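PDB 1J5X: glucosamine-6-phosphate deaminase from Thermotoga maritima, which belongs to the SIS-domain family of alpha/beta proteins and folds into two parallel-stranded sheets flanked by helices, within a single chain. Local coordinates for residues 194-199 and 308-313; 21-26 and 314-319; 289-292 and 297-300; 29-34 and 185-190; 153-156 and 162-165. All blocks are in the same frame, centred on the assembly; numbering follows the deposited sequence.

Interaction 1: 194-199 and 308-313; sequences PEFFDI and AFLRTV
Phe196 and Leu310 meet through the rim of an aromatic ring and a backbone carbonyl. Phe196 CE2 comes to 3.2 Å from Leu310 O, and that oxygen lies at the ring edge near its plane, a placement consistent with a weak C-H...O attraction. The same oxygen closes the type I turn that runs from Leu310 to Val313, receiving Val313 N at 3.1 Å, which fixes its position at the ring edge.

The remaining contacts are apolar. CE2 of Phe196 also lies 3.9 Å from Leu310 CB, the ring and the leucine side chain pointing opposite ways as they pass, and it stands 4.0 Å from Val313 CB, an oblique approach. Phe196 keeps CG anti to the backbone N (chi1 179°), and this sends its ring out from helix 184-205 toward the turn. One residue on, Phe197 crosses Val313 at about a right angle, with CD2 4.0 Å from CG1. Val313 thus touches two successive phenylalanines, using CB for one and a methyl for the other.

Ile299 and Val301 also pack against Phe196, while Asp198, one residue beyond Phe197, pairs with Lys24 of helix 15-25. All four residues in contact are buried. The chemistry implies that helix 184-205 is fitted to the turn leading into helix 313-326 by shape and dispersion, with one carbonyl serving both the turn and the ring edge.

Interaction 2: 21-26 and 314-319; sequences TDQKNE and PAQILG
Gln23 and Gln316 pair their side-chain amides through two hydrogen bonds, each residue giving one and taking one. Gln23 NE2 donates to Gln316 OE1 at 2.8 Å and Gln316 NE2 returns a bond to Gln23 OE1 at 3.0 Å. Both are nearly straight, with N-H...O angles of 169° and 167°. The second enters on a lone pair in the carbonyl plane of Gln23, whereas the first is somewhat tilted from the carbonyl plane of Gln316. The amide planes lie 20° apart, so the closed pair is nearly coplanar.

The bond of Gln23 NE2 to Ile20 O, which can only accept, settles the orientation of that amide, and the pairing then settles that of Gln316; Gln23 OE1 also meets Ser165 OG of helix 162-179. Gln316 NE2 reaches Thr312 OG1, one turn back on its own chain. Both side chains are extended beyond CG and approach from opposite directions, so within these segments the two helices meet only through their amides. Only 83 Å² is buried between the segments, and it comes from these two residues.

Around this pair, Pro314 packs on Phe196 and Ser200 of helix 184-205, and Ala315 on Ser230 of helix 222-238. The buried amide pair ties helix 15-25 to helix 313-326 where helices 162-179, 184-205 and 222-238 also come together, strand 262-267 packing against Pro314 and Leu318.

Interaction 3: 289-292 and 297-300; sequences TVLE and GDIP
The carboxylate of Asp298 meets the backbone of Glu292 through OD1. Glu292 N donates to Asp298 OD1 at 2.7 Å with an N-H...O angle of 179°, reaching the oxygen on its anti side and 20° out of the carboxylate plane. Leu291 CA, 3.6 Å from Asp298 OD1, and Glu292 OE1, 4.4 Å from that oxygen, lie well off the carboxylate plane, on opposite sides of it. The two acidic groups share a counter-ion, because Arg280 NH1 forms salt bridges with both Asp298 OD1 and Glu292 OE1. Such sharing probably offsets their mutual repulsion. Glu292 has further salt bridges, from OE1 to Lys277 and from OE2 to Lys268, which probably balance its charge.

The carbonyl of the same residue is gripped from the returning loop. Ile299 N donates to Glu292 O at 3.1 Å, and Asp298 N adds a weak bond to that oxygen. Both backbone polar atoms of Glu292 are thus engaged by residues 298-299, on the arm that returns after the chain has reversed. Gly297 fits close against the strand, its CA 3.8 Å from Glu292 CB.

Apolar packing completes the contact: Leu291 CG lies 4.0 Å from Asp298 CB, and Leu291 CD2 3.9 Å from Ile299 CD1, the leucine and isoleucine side chains crossing at a slant.

Strand 289-293 is an outermost strand of its four-stranded parallel sheet, bonded to strand 262-267. Helix 273-285 packs on Val290, while helix 184-205 meets Leu291 and Ile299.

Interaction 4: 29-34 and 185-190; sequences KFFENF and RFSELV
Phe31 presents one ring face to Val190, whose CG2 sits 4.0 Å from the ring centroid and 21° off the ring normal. This is a CH-pi contact, displaced toward the rim: CG2 is 3.8 Å from Phe31 CG, while the other methyl, CG1, lies 4.0 Å from Phe31 CB. With CG anti to the backbone N (chi1 178°), Phe31 extends its ring off helix 27-35 toward helix 184-205.

Two further residues of the facing helix meet the far end of the ring. Ser187 OG stands at its edge, near the ring plane, 3.5 Å from Phe31 CE2. Phe186 comes in obliquely with CB, 4.1 Å from Phe31 CE1, while its own ring leads away toward helix 162-179, where it meets Leu169 and Asp176. The two phenylalanine side chains run at about a right angle, and their rings do not stack.

The segments run roughly antiparallel, with an angle of 150° between their directions and a closest axis approach of 10.8 Å. At that separation a single large side chain bridges the interface, and Leu36 adds to the packing on Phe31.

No polar bond links the two segments; the salt bridge of Arg185 with Glu188 stays within its own helix. The chemistry is therefore that of one aromatic side chain laid on a valine, with a serine hydroxyl bordering the ring where the contact reaches the surface.

Interaction 5: 153-156 and 162-165; sequences VREE and KSFS
Lys162 opens helix 162-179 and runs back along residues 153-155, the loop that follows strand 147-150 in the SIS domain, an alpha/beta fold with a parallel sheet. Its CB lies beside the carboxylate of Glu155, and CG comes closer, 3.5 Å from Glu155 OE2. With chi1 at 69°, CG swings to the Glu155 side, and the extended chain beyond it carries CE to Val153. There CE packs 3.8 Å from Val153 CG1, the lysine and valine chains running alongside each other with opposite sense. At the tip, NZ forms a salt bridge with Asp22 of helix 15-25 and a long, weak ion pair with Glu26.

Glu155 supplies the strong bonds of this contact, gripping the first turn of the helix with both oxygens. Ser163 OG donates to Glu155 OE1 at 2.6 Å, on the syn side but 35° out of the carboxylate plane. Ser163 N donates to Glu155 OE2 at 2.9 Å with an N-H...O angle of 166°, coming from above that plane. Since OE2 also takes the N-H of Thr161, the carboxylate faces the amino end of the helix, a place where the helix dipole would probably favour a negative charge. Arg109 makes a salt bridge with OE1, so it helps to hold the group from outside the two segments.

One water joins the outer side of the contact: Arg154 N donates to it at 2.7 Å, and Lys162 NZ reaches it by a weak bond of 3.4 Å.

Overall arrangement
Interactions 1 and 2 lie about 12 Å from the chain's centre and their touching residues are all buried, yet one is apolar and the other a pair of amides. They meet through the Asp198-Lys24 salt bridge. Interaction 5, equally near the centre, rests on a carboxylate hydrogen-bonded to a helix start, with salt bridges to residues outside it, including Asp22 of interaction 2. Interactions 1 and 4 share helix 184-205 and are both aromatic-aliphatic; interaction 4, about 18 Å out, includes the exposed Ser187. Interaction 3, about 19 Å out, closes a short loop with backbone bonds and a charged cluster, meeting interaction 1 where Ile299 packs on Phe196. Interactions 3 and 5 do not touch.

Interaction 1: 194-199 and 308-313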
# COMPACT_ATOMS: atom_id res chain seq x y z
N PRO A 194 5.11 16.92 -1.58
CA PRO A 194 4.18 18.01 -1.23
C PRO A 194 3.33 18.46 -2.42
O PRO A 194 2.10 18.60 -2.34
CB PRO A 194 5.12 19.12 -0.72
CG PRO A 194 6.31 18.33 -0.11
CD PRO A 194 6.49 17.15 -1.05
N GLU A 195 3.99 18.71 -3.56
CA GLU A 195 3.25 19.13 -4.74
C GLU A 195 2.29 18.00 -5.18
O GLU A 195 1.15 18.24 -5.57
CB GLU A 195 4.23 19.46 -5.89
CG GLU A 195 3.56 19.69 -7.26
CD GLU A 195 4.53 20.24 -8.32
OE1 GLU A 195 5.76 20.20 -8.12
OE2 GLU A 195 4.04 20.70 -9.37
N PHE A 196 2.76 16.76 -5.10
CA PHE A 196 1.92 15.62 -5.50
C PHE A 196 0.64 15.61 -4.67
O PHE A 196 -0.47 15.42 -5.20
CB PHE A 196 2.67 14.28 -5.25
CG PHE A 196 1.87 13.05 -5.62
CD1 PHE A 196 1.42 12.86 -6.94
CD2 PHE A 196 1.59 12.04 -4.66
CE1 PHE A 196 0.73 11.70 -7.28
CE2 PHE A 196 0.88 10.89 -5.03
CZ PHE A 196 0.47 10.72 -6.30
N PHE A 197 0.82 15.83 -3.38
CA PHE A 197 -0.28 15.85 -2.43
C PHE A 197 -1.26 16.99 -2.75
O PHE A 197 -2.48 16.77 -2.88
CB PHE A 197 0.27 16.00 -1.02
CG PHE A 197 -0.81 16.13 0.05
CD1 PHE A 197 -1.41 17.37 0.31
CD2 PHE A 197 -1.25 15.00 0.75
CE1 PHE A 197 -2.46 17.48 1.27
CE2 PHE A 197 -2.29 15.10 1.69
CZ PHE A 197 -2.90 16.33 1.95
N ASP A 198 -0.73 18.20 -2.95
CA ASP A 198 -1.58 19.34 -3.24
C ASP A 198 -2.33 19.17 -4.56
O ASP A 198 -3.49 19.53 -4.64
CB ASP A 198 -0.76 20.67 -3.22
CG ASP A 198 -0.13 20.96 -1.85
OD1 ASP A 198 -0.61 20.45 -0.80
OD2 ASP A 198 0.87 21.71 -1.79
N ILE A 199 -1.69 18.64 -5.60
CA ILE A 199 -2.38 18.43 -6.86
C ILE A 199 -3.50 17.39 -6.62
O ILE A 199 -4.63 17.52 -7.14
CB ILE A 199 -1.40 17.87 -7.99
CG1 ILE A 199 -0.40 18.99 -8.40
CG2 ILE A 199 -2.22 17.35 -9.18
CD1 ILE A 199 0.77 18.53 -9.34
N ALA A 308 5.66 3.78 -6.28
CA ALA A 308 4.65 3.01 -5.53
C ALA A 308 4.43 3.55 -4.13
O ALA A 308 3.27 3.57 -3.69
CB ALA A 308 5.02 1.51 -5.46
N PHE A 309 5.49 4.04 -3.46
CA PHE A 309 5.33 4.52 -2.09
C PHE A 309 4.50 5.82 -1.95
O PHE A 309 4.10 6.21 -0.82
CB PHE A 309 6.68 4.63 -1.41
CG PHE A 309 7.48 5.83 -1.85
CD1 PHE A 309 8.32 5.75 -2.97
CD2 PHE A 309 7.37 7.07 -1.16
CE1 PHE A 309 9.03 6.88 -3.39
CE2 PHE A 309 8.07 8.18 -1.56
CZ PHE A 309 8.91 8.11 -2.69
N LEU A 310 4.24 6.51 -3.05
CA LEU A 310 3.40 7.69 -3.00
C LEU A 310 2.00 7.40 -3.57
O LEU A 310 1.07 8.18 -3.39
CB LEU A 310 3.96 8.78 -3.89
CG LEU A 310 5.30 9.44 -3.56
CD1 LEU A 310 5.70 10.40 -4.72
CD2 LEU A 310 5.12 10.26 -2.25
N ARG A 311 1.84 6.30 -4.32
CA ARG A 311 0.60 6.15 -5.05
C ARG A 311 -0.70 5.79 -4.35
O ARG A 311 -1.73 5.70 -5.02
CB ARG A 311 0.78 5.26 -6.29
CG ARG A 311 1.57 6.03 -7.46
CD ARG A 311 2.06 5.01 -8.50
NE ARG A 311 2.59 5.64 -9.73
CZ ARG A 311 1.86 5.84 -10.83
NH1 ARG A 311 0.57 5.47 -10.86
NH2 ARG A 311 2.45 6.39 -11.93
N THR A 312 -0.64 5.54 -3.05
CA THR A 312 -1.93 5.33 -2.33
C THR A 312 -2.43 6.69 -1.79
O THR A 312 -3.56 6.81 -1.31
CB THR A 312 -1.85 4.31 -1.15
OG1 THR A 312 -0.98 4.77 -0.12
CG2 THR A 312 -1.36 2.95 -1.67
N VAL A 313 -1.63 7.73 -1.89
CA VAL A 313 -2.06 9.04 -1.38
C VAL A 313 -3.37 9.53 -2.04
O VAL A 313 -4.29 9.98 -1.34
CB VAL A 313 -0.93 10.09 -1.59
CG1 VAL A 313 -1.44 11.51 -1.29
CG2 VAL A 313 0.21 9.78 -0.67

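Interaction 2: 21-26 and 314-319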
# COMPACT_ATOMS: atom_id res chain seq x y z
N THR A 21 -1.78 13.92 5.75
CA THR A 21 -1.02 15.13 5.43
C THR A 21 0.46 15.02 5.77
O THR A 21 1.29 15.69 5.15
CB THR A 21 -1.66 16.36 6.13
OG1 THR A 21 -3.01 16.43 5.69
CG2 THR A 21 -0.96 17.67 5.68
N ASP A 22 0.80 14.14 6.71
CA ASP A 22 2.18 13.96 7.08
C ASP A 22 3.01 13.41 5.89
O ASP A 22 4.23 13.46 5.94
CB ASP A 22 2.35 13.00 8.25
CG ASP A 22 2.02 13.64 9.61
OD1 ASP A 22 2.00 14.90 9.67
OD2 ASP A 22 1.83 12.86 10.60
N GLN A 23 2.35 12.85 4.89
CA GLN A 23 3.09 12.32 3.74
C GLN A 23 3.61 13.53 2.96
O GLN A 23 4.49 13.41 2.11
CB GLN A 23 2.18 11.43 2.90
CG GLN A 23 2.05 10.06 3.56
CD GLN A 23 0.74 9.37 3.25
OE1 GLN A 23 0.85 8.14 2.81
NE2 GLN A 23 -0.37 9.95 3.42
N LYS A 24 3.03 14.68 3.23
CA LYS A 24 3.51 15.90 2.60
C LYS A 24 4.45 16.60 3.54
O LYS A 24 5.52 17.06 3.15
CB LYS A 24 2.36 16.84 2.27
CG LYS A 24 2.83 18.32 2.21
CD LYS A 24 1.82 19.15 1.47
CE LYS A 24 0.84 19.79 2.40
NZ LYS A 24 0.08 20.89 1.69
N ASN A 25 4.07 16.71 4.82
CA ASN A 25 4.91 17.45 5.76
C ASN A 25 6.10 16.80 6.43
O ASN A 25 7.04 17.49 6.83
CB ASN A 25 4.03 18.06 6.88
CG ASN A 25 3.03 19.06 6.33
OD1 ASN A 25 3.36 19.87 5.46
ND2 ASN A 25 1.80 19.02 6.84
N GLU A 26 6.08 15.49 6.59
CA GLU A 26 7.14 14.86 7.34
C GLU A 26 7.95 13.80 6.60
O GLU A 26 8.89 13.24 7.14
CB GLU A 26 6.51 14.22 8.58
CG GLU A 26 5.50 15.18 9.27
CD GLU A 26 5.07 14.73 10.69
OE1 GLU A 26 5.13 13.51 10.99
OE2 GLU A 26 4.64 15.61 11.51
N PRO A 314 -3.48 9.46 -3.36
CA PRO A 314 -4.74 9.91 -3.96
C PRO A 314 -5.96 9.17 -3.36
O PRO A 314 -6.98 9.77 -3.06
CB PRO A 314 -4.55 9.57 -5.42
CG PRO A 314 -3.05 9.80 -5.63
CD PRO A 314 -2.47 9.13 -4.41
N ALA A 315 -5.86 7.84 -3.20
CA ALA A 315 -6.99 7.09 -2.64
C ALA A 315 -7.25 7.41 -1.16
O ALA A 315 -8.41 7.40 -0.73
CB ALA A 315 -6.76 5.53 -2.85
N GLN A 316 -6.21 7.72 -0.39
CA GLN A 316 -6.42 8.11 1.02
C GLN A 316 -7.19 9.45 1.05
O GLN A 316 -8.02 9.67 1.90
CB GLN A 316 -5.11 8.37 1.71
CG GLN A 316 -4.19 7.16 1.91
CD GLN A 316 -2.81 7.60 2.40
OE1 GLN A 316 -2.71 8.50 3.18
NE2 GLN A 316 -1.75 6.95 1.94
N ILE A 317 -6.85 10.35 0.12
CA ILE A 317 -7.54 11.64 0.03
C ILE A 317 -8.98 11.43 -0.47
O ILE A 317 -9.91 12.08 0.01
CB ILE A 317 -6.73 12.64 -0.91
CG1 ILE A 317 -5.44 13.02 -0.22
CG2 ILE A 317 -7.59 13.87 -1.30
CD1 ILE A 317 -4.45 13.87 -1.14
N LEU A 318 -9.17 10.51 -1.41
CA LEU A 318 -10.51 10.21 -1.90
C LEU A 318 -11.31 9.67 -0.71
O LEU A 318 -12.44 10.12 -0.45
CB LEU A 318 -10.46 9.14 -2.99
CG LEU A 318 -11.85 8.67 -3.47
CD1 LEU A 318 -12.67 9.84 -4.16
CD2 LEU A 318 -11.63 7.59 -4.49
N GLY A 319 -10.70 8.77 0.05
CA GLY A 319 -11.44 8.17 1.16
C GLY A 319 -11.87 9.26 2.15
O GLY A 319 -13.05 9.29 2.62

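Interaction 3: 289-292 and 297-300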
# COMPACT_ATOMS: atom_id res chain seq x y z
N THR A 289 -16.54 7.64 -14.30
CA THR A 289 -15.71 8.83 -14.22
C THR A 289 -14.30 8.16 -14.06
O THR A 289 -14.12 7.32 -13.18
CB THR A 289 -15.99 9.59 -12.94
OG1 THR A 289 -17.32 10.14 -12.99
CG2 THR A 289 -14.99 10.67 -12.75
N VAL A 290 -13.34 8.54 -14.88
CA VAL A 290 -12.00 7.94 -14.77
C VAL A 290 -10.97 8.97 -14.49
O VAL A 290 -10.97 10.07 -15.12
CB VAL A 290 -11.62 7.24 -16.04
CG1 VAL A 290 -10.19 6.62 -15.88
CG2 VAL A 290 -12.70 6.21 -16.43
N LEU A 291 -10.12 8.66 -13.51
CA LEU A 291 -9.02 9.53 -13.11
C LEU A 291 -7.70 8.74 -13.25
O LEU A 291 -7.59 7.59 -12.79
CB LEU A 291 -9.23 9.95 -11.67
CG LEU A 291 -8.32 11.03 -11.11
CD1 LEU A 291 -9.09 11.89 -10.08
CD2 LEU A 291 -7.12 10.34 -10.46
N GLU A 292 -6.74 9.33 -13.96
CA GLU A 292 -5.44 8.65 -14.09
C GLU A 292 -4.40 9.23 -13.17
O GLU A 292 -4.23 10.46 -13.08
CB GLU A 292 -4.91 8.73 -15.52
CG GLU A 292 -5.64 7.89 -16.53
CD GLU A 292 -5.26 8.29 -17.96
OE1 GLU A 292 -5.90 9.21 -18.52
OE2 GLU A 292 -4.34 7.67 -18.53
N GLY A 297 -1.42 11.81 -17.04
CA GLY A 297 -2.75 11.65 -16.49
C GLY A 297 -3.19 12.86 -15.70
O GLY A 297 -2.56 13.92 -15.78
N ASP A 298 -4.25 12.69 -14.92
CA ASP A 298 -4.83 13.75 -14.11
C ASP A 298 -4.01 14.21 -12.93
O ASP A 298 -4.09 15.37 -12.51
CB ASP A 298 -6.22 13.31 -13.63
CG ASP A 298 -7.12 12.93 -14.78
OD1 ASP A 298 -7.15 11.74 -15.19
OD2 ASP A 298 -7.79 13.87 -15.29
N ILE A 299 -3.26 13.29 -12.32
CA ILE A 299 -2.40 13.60 -11.19
C ILE A 299 -1.02 13.05 -11.59
O ILE A 299 -0.70 11.86 -11.45
CB ILE A 299 -2.87 12.89 -9.89
CG1 ILE A 299 -4.29 13.34 -9.49
CG2 ILE A 299 -1.95 13.24 -8.75
CD1 ILE A 299 -4.80 12.52 -8.18
N PRO A 300 -0.13 13.93 -12.08
CA PRO A 300 1.19 13.52 -12.50
C PRO A 300 2.08 13.03 -11.40
O PRO A 300 2.10 13.61 -10.32
CB PRO A 300 1.79 14.79 -13.14
CG PRO A 300 0.59 15.71 -13.30
CD PRO A 300 -0.23 15.39 -12.08

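Interaction 4: 29-34 and 185-190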
# COMPACT_ATOMS: atom_id res chain seq x y z
N LYS A 29 11.80 14.47 6.12
CA LYS A 29 12.52 14.28 7.36
C LYS A 29 12.72 12.80 7.69
O LYS A 29 13.79 12.38 8.11
CB LYS A 29 11.73 14.95 8.50
CG LYS A 29 12.32 14.79 9.88
CD LYS A 29 11.45 15.64 10.85
CE LYS A 29 11.98 15.67 12.28
NZ LYS A 29 10.93 16.27 13.15
N PHE A 30 11.65 12.03 7.52
CA PHE A 30 11.71 10.62 7.80
C PHE A 30 12.71 10.00 6.82
O PHE A 30 13.55 9.18 7.20
CB PHE A 30 10.31 10.00 7.58
CG PHE A 30 10.34 8.50 7.47
CD1 PHE A 30 10.49 7.71 8.59
CD2 PHE A 30 10.24 7.88 6.19
CE1 PHE A 30 10.54 6.29 8.50
CE2 PHE A 30 10.30 6.47 6.07
CZ PHE A 30 10.44 5.67 7.21
N PHE A 31 12.60 10.38 5.55
CA PHE A 31 13.50 9.82 4.54
C PHE A 31 14.96 10.07 4.90
O PHE A 31 15.81 9.14 4.89
CB PHE A 31 13.18 10.48 3.18
CG PHE A 31 14.08 10.01 2.06
CD1 PHE A 31 14.06 8.68 1.63
CD2 PHE A 31 14.97 10.92 1.45
CE1 PHE A 31 14.91 8.23 0.60
CE2 PHE A 31 15.83 10.49 0.41
CZ PHE A 31 15.81 9.16 -0.02
N GLU A 32 15.26 11.32 5.27
CA GLU A 32 16.64 11.71 5.54
C GLU A 32 17.17 11.21 6.85
O GLU A 32 18.34 10.89 6.96
CB GLU A 32 16.78 13.23 5.46
CG GLU A 32 16.39 13.80 4.09
CD GLU A 32 16.52 15.32 4.00
OE1 GLU A 32 16.55 15.98 5.07
OE2 GLU A 32 16.59 15.86 2.87
N ASN A 33 16.31 11.13 7.85
CA ASN A 33 16.83 10.66 9.12
C ASN A 33 16.86 9.16 9.32
O ASN A 33 17.72 8.65 10.04
CB ASN A 33 16.08 11.37 10.23
CG ASN A 33 16.46 12.81 10.32
OD1 ASN A 33 17.51 13.09 11.09
ND2 ASN A 33 15.87 13.67 9.66
N PHE A 34 15.93 8.45 8.70
CA PHE A 34 15.89 7.01 8.89
C PHE A 34 16.26 6.24 7.59
O PHE A 34 17.09 5.35 7.62
CB PHE A 34 14.45 6.57 9.30
CG PHE A 34 14.30 5.09 9.45
CD1 PHE A 34 14.76 4.44 10.61
CD2 PHE A 34 13.64 4.34 8.48
CE1 PHE A 34 14.56 3.06 10.79
CE2 PHE A 34 13.43 2.98 8.64
CZ PHE A 34 13.88 2.32 9.79
N ARG A 185 16.73 8.33 -7.43
CA ARG A 185 15.39 8.76 -7.72
C ARG A 185 14.43 8.80 -6.51
O ARG A 185 13.42 9.49 -6.56
CB ARG A 185 14.75 7.92 -8.81
CG ARG A 185 15.19 8.43 -10.21
CD ARG A 185 14.08 9.35 -10.81
NE ARG A 185 13.35 8.60 -11.80
CZ ARG A 185 12.19 8.89 -12.37
NH1 ARG A 185 11.47 9.98 -12.10
NH2 ARG A 185 11.79 8.06 -13.29
N PHE A 186 14.77 8.10 -5.45
CA PHE A 186 13.86 8.14 -4.26
C PHE A 186 13.92 9.56 -3.65
O PHE A 186 12.92 10.07 -3.18
CB PHE A 186 14.29 7.08 -3.25
CG PHE A 186 13.91 5.67 -3.63
CD1 PHE A 186 12.56 5.23 -3.62
CD2 PHE A 186 14.91 4.75 -3.99
CE1 PHE A 186 12.22 3.90 -3.94
CE2 PHE A 186 14.59 3.44 -4.31
CZ PHE A 186 13.25 2.98 -4.29
N SER A 187 15.10 10.22 -3.67
CA SER A 187 15.18 11.62 -3.15
C SER A 187 14.29 12.51 -3.97
O SER A 187 13.61 13.39 -3.45
CB SER A 187 16.60 12.22 -3.24
OG SER A 187 17.47 11.40 -2.51
N GLU A 188 14.33 12.30 -5.28
CA GLU A 188 13.50 13.12 -6.14
C GLU A 188 12.02 12.87 -5.85
O GLU A 188 11.25 13.83 -5.75
CB GLU A 188 13.82 12.79 -7.61
CG GLU A 188 12.84 13.42 -8.63
CD GLU A 188 12.79 12.61 -9.95
OE1 GLU A 188 13.87 12.24 -10.50
OE2 GLU A 188 11.66 12.33 -10.42
N LEU A 189 11.61 11.61 -5.72
CA LEU A 189 10.17 11.37 -5.48
C LEU A 189 9.75 11.89 -4.11
O LEU A 189 8.67 12.45 -3.97
CB LEU A 189 9.86 9.88 -5.60
CG LEU A 189 10.10 9.39 -7.04
CD1 LEU A 189 10.14 7.87 -7.11
CD2 LEU A 189 8.95 9.87 -7.85
N VAL A 190 10.59 11.67 -3.11
CA VAL A 190 10.27 12.24 -1.79
C VAL A 190 10.11 13.76 -1.87
O VAL A 190 9.19 14.36 -1.27
CB VAL A 190 11.39 11.85 -0.82
CG1 VAL A 190 11.29 12.71 0.49
CG2 VAL A 190 11.29 10.33 -0.50

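Interaction 5: 153-156 and 162-165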
# COMPACT_ATOMS: atom_id res chain seq x y z
N VAL A 153 7.97 5.88 13.32
CA VAL A 153 6.83 6.54 12.69
C VAL A 153 5.70 6.60 13.72
O VAL A 153 5.36 5.55 14.31
CB VAL A 153 6.31 5.71 11.51
CG1 VAL A 153 5.06 6.27 10.94
CG2 VAL A 153 7.41 5.61 10.40
N ARG A 154 5.13 7.77 13.93
CA ARG A 154 3.99 7.84 14.87
C ARG A 154 2.72 7.85 14.10
O ARG A 154 2.45 8.79 13.39
CB ARG A 154 4.03 9.12 15.72
CG ARG A 154 4.80 8.93 17.01
CD ARG A 154 4.44 9.98 18.13
NE ARG A 154 5.17 9.67 19.36
CZ ARG A 154 6.46 9.97 19.62
NH1 ARG A 154 7.21 10.62 18.72
NH2 ARG A 154 7.00 9.58 20.78
N GLU A 155 1.94 6.79 14.19
CA GLU A 155 0.69 6.78 13.51
C GLU A 155 -0.31 6.18 14.51
O GLU A 155 -0.16 5.03 14.97
CB GLU A 155 0.76 5.94 12.25
CG GLU A 155 -0.46 6.06 11.40
CD GLU A 155 -0.40 5.11 10.19
OE1 GLU A 155 -0.47 3.87 10.37
OE2 GLU A 155 -0.30 5.63 9.06
N GLU A 156 -1.30 7.02 14.83
CA GLU A 156 -2.38 6.78 15.81
C GLU A 156 -3.73 6.36 15.32
O GLU A 156 -4.48 5.68 16.05
CB GLU A 156 -2.65 8.09 16.55
CG GLU A 156 -1.49 8.64 17.24
CD GLU A 156 -1.03 7.69 18.21
OE1 GLU A 156 -1.90 6.96 18.77
OE2 GLU A 156 0.19 7.65 18.44
N LYS A 162 0.09 7.01 6.39
CA LYS A 162 1.52 7.27 6.19
C LYS A 162 2.42 6.09 6.50
O LYS A 162 3.48 5.97 5.90
CB LYS A 162 1.96 8.46 7.06
CG LYS A 162 1.97 8.18 8.56
CD LYS A 162 2.29 9.51 9.30
CE LYS A 162 2.87 9.32 10.69
NZ LYS A 162 3.17 10.61 11.42
N SER A 163 2.01 5.20 7.40
CA SER A 163 2.88 4.08 7.73
C SER A 163 3.04 3.14 6.52
O SER A 163 4.10 2.54 6.35
CB SER A 163 2.32 3.25 8.93
OG SER A 163 1.07 2.70 8.66
N PHE A 164 2.00 3.03 5.71
CA PHE A 164 2.11 2.14 4.54
C PHE A 164 3.21 2.74 3.60
O PHE A 164 4.19 2.07 3.21
CB PHE A 164 0.76 2.12 3.82
CG PHE A 164 0.76 1.33 2.52
CD1 PHE A 164 1.21 1.92 1.33
CD2 PHE A 164 0.31 0.01 2.50
CE1 PHE A 164 1.22 1.22 0.16
CE2 PHE A 164 0.32 -0.73 1.30
CZ PHE A 164 0.76 -0.12 0.14
N SER A 165 3.05 4.02 3.30
CA SER A 165 3.99 4.69 2.39
C SER A 165 5.38 4.71 2.93
O SER A 165 6.36 4.45 2.22
CB SER A 165 3.54 6.13 2.14
OG SER A 165 2.24 6.15 1.55
O HOH W 1 6.17 10.07 12.94